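Local coordinates for protein type I modular polyketide synthase (Streptomyces albus subsp. albus, PDB 6IYR) that probably selects an extender unit such as malonyl from its coenzyme A thioester and loads it onto the salinomycin polyketide synthase, as acyltransferase domain of module 8, at residues G257-V261 against L299-M303; G276-A280 against V292-P296. All blocks are in the same frame, centred on the assembly; numbering follows the deposited sequence.

Contact 1. Residues G257-V261 against L299-M303; sequences GMVSV and LDELM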
loop_
_atom_site.group_PDB
_atom_site.type_symbol
_atom_site.label_atom_id
_atom_site.label_comp_id
_atom_site.label_asym_id
_atom_site.label_seq_id
_atom_site.Cartn_x
_atom_site.Cartn_y
_atom_site.Cartn_z
ATOM N N GLY A 257 -17.492 15.408 4.256
ATOM C CA GLY A 257 -16.525 15.144 3.211
ATOM C C GLY A 257 -15.142 15.433 3.728
ATOM O O GLY A 257 -14.956 15.714 4.939
ATOM N N MET A 258 -14.194 15.472 2.808
ATOM C CA MET A 258 -12.829 15.775 3.129
ATOM C C MET A 258 -12.201 16.526 2.008
ATOM O O MET A 258 -12.577 16.340 0.850
ATOM C CB MET A 258 -12.062 14.493 3.338
ATOM C CG MET A 258 -12.696 13.596 4.359
ATOM S SD MET A 258 -11.553 12.241 4.726
ATOM C CE MET A 258 -10.398 13.080 5.782
ATOM N N VAL A 259 -11.282 17.419 2.354
ATOM C CA VAL A 259 -10.515 18.096 1.358
ATOM C C VAL A 259 -9.028 18.036 1.699
ATOM O O VAL A 259 -8.613 18.156 2.870
ATOM C CB VAL A 259 -10.980 19.562 1.096
ATOM C CG1 VAL A 259 -12.493 19.712 1.148
ATOM C CG2 VAL A 259 -10.306 20.548 2.001
ATOM N N SER A 260 -8.227 17.828 0.663
ATOM C CA SER A 260 -6.772 17.868 0.794
ATOM C C SER A 260 -6.323 19.306 0.700
ATOM O O SER A 260 -6.846 20.091 -0.113
ATOM C CB SER A 260 -6.094 17.073 -0.312
ATOM O OG SER A 260 -6.521 17.570 -1.561
ATOM N N VAL A 261 -5.375 19.657 1.552
ATOM C CA VAL A 261 -4.822 20.999 1.592
ATOM C C VAL A 261 -3.325 20.892 1.596
ATOM O O VAL A 261 -2.735 20.201 2.452
ATOM C CB VAL A 261 -5.241 21.738 2.865
ATOM C CG1 VAL A 261 -4.805 23.180 2.774
ATOM C CG2 VAL A 261 -6.748 21.655 3.048
ATOM N N LEU A 299 -16.469 22.943 4.190
ATOM C CA LEU A 299 -15.420 22.529 3.298
ATOM C C LEU A 299 -15.373 23.444 2.075
ATOM O O LEU A 299 -14.296 23.704 1.536
ATOM C CB LEU A 299 -15.675 21.102 2.823
ATOM C CG LEU A 299 -15.040 19.871 3.454
ATOM C CD1 LEU A 299 -14.286 20.100 4.729
ATOM C CD2 LEU A 299 -16.027 18.733 3.592
ATOM N N ASP A 300 -16.526 23.795 1.526
ATOM C CA ASP A 300 -16.532 24.761 0.402
ATOM C C ASP A 300 -15.820 26.075 0.785
ATOM O O ASP A 300 -15.118 26.673 -0.028
ATOM C CB ASP A 300 -17.977 25.090 -0.047
ATOM C CG ASP A 300 -18.671 23.923 -0.762
ATOM O OD1 ASP A 300 -17.973 23.080 -1.340
ATOM O OD2 ASP A 300 -19.900 23.805 -0.666
ATOM N N GLU A 301 -16.130 26.613 1.959
ATOM C CA GLU A 301 -15.537 27.893 2.340
ATOM C C GLU A 301 -14.076 27.766 2.740
ATOM O O GLU A 301 -13.271 28.629 2.415
ATOM C CB GLU A 301 -16.341 28.605 3.421
ATOM C CG GLU A 301 -17.144 27.670 4.266
ATOM C CD GLU A 301 -18.283 28.330 5.011
ATOM O OE1 GLU A 301 -18.243 28.233 6.248
ATOM O OE2 GLU A 301 -19.283 28.759 4.386
ATOM N N LEU A 302 -13.689 26.582 3.207
ATOM C CA LEU A 302 -12.250 26.306 3.404
ATOM C C LEU A 302 -11.463 26.343 2.094
ATOM O O LEU A 302 -10.420 27.016 1.983
ATOM C CB LEU A 302 -12.056 24.925 4.084
ATOM C CG LEU A 302 -10.569 24.519 4.157
ATOM C CD1 LEU A 302 -9.867 25.472 5.093
ATOM C CD2 LEU A 302 -10.445 23.092 4.657
ATOM N N MET A 303 -11.998 25.685 1.069
ATOM C CA MET A 303 -11.328 25.693 -0.230
ATOM C C MET A 303 -11.199 27.103 -0.834
ATOM O O MET A 303 -10.150 27.493 -1.325
ATOM C CB MET A 303 -12.057 24.769 -1.201
ATOM C CG MET A 303 -11.849 23.296 -0.915
ATOM S SD MET A 303 -12.825 22.219 -1.976
ATOM C CE MET A 303 -12.263 22.751 -3.594
#

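Contact 2. Residues G276-A280 against V292-P296; sequences GERLA and VSGDP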
loop_
_atom_site.group_PDB
_atom_site.type_symbol
_atom_site.label_atom_id
_atom_site.label_comp_id
_atom_site.label_asym_id
_atom_site.label_seq_id
_atom_site.Cartn_x
_atom_site.Cartn_y
_atom_site.Cartn_z
ATOM N N GLY A 276 -14.202 25.854 13.964
ATOM C CA GLY A 276 -14.568 25.081 15.154
ATOM C C GLY A 276 -14.895 23.646 14.819
ATOM O O GLY A 276 -14.343 23.072 13.868
ATOM N N GLU A 277 -15.913 23.111 15.477
ATOM C CA GLU A 277 -16.339 21.729 15.222
ATOM C C GLU A 277 -16.901 21.421 13.827
ATOM O O GLU A 277 -17.276 20.287 13.550
ATOM C CB GLU A 277 -17.364 21.234 16.229
ATOM C CG GLU A 277 -17.616 22.134 17.407
ATOM C CD GLU A 277 -16.494 22.075 18.385
ATOM O OE1 GLU A 277 -16.600 22.745 19.430
ATOM O OE2 GLU A 277 -15.495 21.386 18.073
ATOM N N ARG A 278 -17.008 22.423 12.980
ATOM C CA ARG A 278 -17.481 22.210 11.628
ATOM C C ARG A 278 -16.391 21.617 10.718
ATOM O O ARG A 278 -16.687 21.174 9.631
ATOM C CB ARG A 278 -18.034 23.500 11.030
ATOM C CG ARG A 278 -19.169 24.128 11.809
ATOM C CD ARG A 278 -19.689 25.362 11.100
ATOM N NE ARG A 278 -20.323 25.001 9.857
ATOM C CZ ARG A 278 -20.215 25.676 8.729
ATOM N NH1 ARG A 278 -20.832 25.239 7.654
ATOM N NH2 ARG A 278 -19.492 26.776 8.678
ATOM N N LEU A 279 -15.143 21.658 11.176
ATOM C CA LEU A 279 -13.971 21.161 10.454
ATOM C C LEU A 279 -13.065 20.452 11.446
ATOM O O LEU A 279 -13.203 20.639 12.646
ATOM C CB LEU A 279 -13.160 22.282 9.806
ATOM C CG LEU A 279 -13.817 23.034 8.658
ATOM C CD1 LEU A 279 -12.885 24.102 8.136
ATOM C CD2 LEU A 279 -14.258 22.096 7.530
ATOM N N ALA A 280 -12.228 19.552 10.954
ATOM C CA ALA A 280 -11.273 18.874 11.811
ATOM C C ALA A 280 -10.049 18.542 10.979
ATOM O O ALA A 280 -10.128 18.333 9.753
ATOM C CB ALA A 280 -11.889 17.623 12.413
ATOM N N VAL A 292 -8.447 17.749 5.609
ATOM C CA VAL A 292 -9.415 18.288 6.531
ATOM C C VAL A 292 -10.788 17.721 6.288
ATOM O O VAL A 292 -11.231 17.593 5.147
ATOM C CB VAL A 292 -9.465 19.821 6.374
ATOM C CG1 VAL A 292 -10.594 20.448 7.163
ATOM C CG2 VAL A 292 -8.136 20.396 6.767
ATOM N N SER A 293 -11.466 17.328 7.355
ATOM C CA SER A 293 -12.788 16.744 7.205
ATOM C C SER A 293 -13.822 17.649 7.846
ATOM O O SER A 293 -13.481 18.377 8.752
ATOM C CB SER A 293 -12.857 15.364 7.864
ATOM O OG SER A 293 -12.802 15.419 9.277
ATOM N N GLY A 294 -15.094 17.508 7.456
ATOM C CA GLY A 294 -16.172 18.210 8.123
ATOM C C GLY A 294 -17.394 18.389 7.224
ATOM O O GLY A 294 -17.626 17.622 6.293
ATOM N N ASP A 295 -18.201 19.375 7.570
ATOM C CA ASP A 295 -19.475 19.580 6.958
ATOM C C ASP A 295 -19.332 20.203 5.583
ATOM O O ASP A 295 -18.370 20.920 5.287
ATOM C CB ASP A 295 -20.379 20.418 7.863
ATOM C CG ASP A 295 -20.780 19.672 9.144
ATOM O OD1 ASP A 295 -21.733 18.856 9.101
ATOM O OD2 ASP A 295 -20.100 19.870 10.181
ATOM N N PRO A 296 -20.192 19.767 4.674
ATOM C CA PRO A 296 -19.996 20.126 3.270
ATOM C C PRO A 296 -19.821 21.650 3.066
ATOM O O PRO A 296 -18.978 22.072 2.292
ATOM C CB PRO A 296 -21.280 19.625 2.601
ATOM C CG PRO A 296 -21.846 18.594 3.541
ATOM C CD PRO A 296 -21.445 19.029 4.915
#

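Contact 1. Residues G257-V261 against L299-M303
Val259 of strand 257-261 meets three side chains of the helix at residues 299-303; the side chains that touch are all apolar, and one leucine methyl also rests on a peptide group. The two methyls of Val259 divide the work. Val259 CG1 takes Leu299 and Met303: it presses to 3.4 Å from Leu299 CG, tighter than usual for two carbons, as the valine and leucine side chains pass alongside each other, pointing opposite ways. Val259 CG1 also lies 4.0 Å from Met303 SD. Val259 CG2 takes Leu302, 3.7 Å from Leu302 CD2. With CG anti to the backbone N (chi1 173°), Leu302 extends toward the strand, and its CD2 meets Val261 as well, 4.3 Å from Val261 CG2.

Side chain against backbone is the second kind of contact. Leu299 CD2 sits over the flat face of the Gly257-Met258 peptide, 3.4 Å from Gly257 C; Gly257 has no side chain to crowd this methyl. Strand and helix segments run nearly parallel, 12° between their directions and 9.2 Å between their axes.

Met258 points to the opposite face of the mixed sheet, in which strand 257-261 lies between strands 313-316 and 289-294. The helix covers the face carrying Val259 and Val261; Leu299 also touches Arg315 and Leu279, and Leu302 touches Val292.

Contact 2. Residues G276-A280 against V292-P296
Leu279 and Ala280 pair antiparallel with Gly294 and Ser293, Leu279-Gly294 as the non-hydrogen-bonded pair and Ala280-Ser293 as the hydrogen-bonded one, near the open end of the hairpin of strands 279-286 and 289-294. Ala280 N gives its hydrogen to Ser293 O at 2.8 Å. The return bond, Ser293 N to Ala280 O, is 2.9 Å. Past the strand end, Asp295 N donates a third hydrogen bond, to Arg278 O, at 3.1 Å. Gly294 CA is 3.4 Å from the same Arg278 O, which with Leu279 CA leaves no room for a side chain on Gly294.

Leu279 and Val292 meet on the face turned to helices 265-273 and 296-308, with Leu279 CD2 4.0 Å from Val292 CG1. Val292 sets CG1 anti to its own N (chi1 172°), 3.4 Å from Ala280 O. On the other face, Ala280 CB lies 3.9 Å from Ser293 OG, whose hydrogen-bond partner is Ser322 O.

Arg278 is salt-bridged to Glu301; its NE is 5.1 Å from Asp295 OD2, too far for contact, so any attraction there is probably weak. The three hydrogen bonds across the segments are all main-chain to main-chain, while side chains tie the two faces to different neighbours.

How the contacts relate
From the N terminus, strand 257-261 comes first, followed by helix 265-273, the hairpin of strands 279-286 and 289-294, and helix 296-308. Contact 1 closes a loop of 37 residues by bringing helix 296-308 back to strand 257-261; contact 2 closes a shorter one within it, at the base of the hairpin, so the two nest without crossing. Their centres are about 8 Å apart. Two probable hydrogen bonds, Val259 O to Val292 N (2.8 Å) and Gly257 N to Gly294 O (3.0 Å), hold strands 257-261 and 289-294 side by side. On the helix-covered face, Leu299 CD1 sits 3.4 Å from Leu279 CD2, so one leucine of contact 1 packs against the hairpin of contact 2.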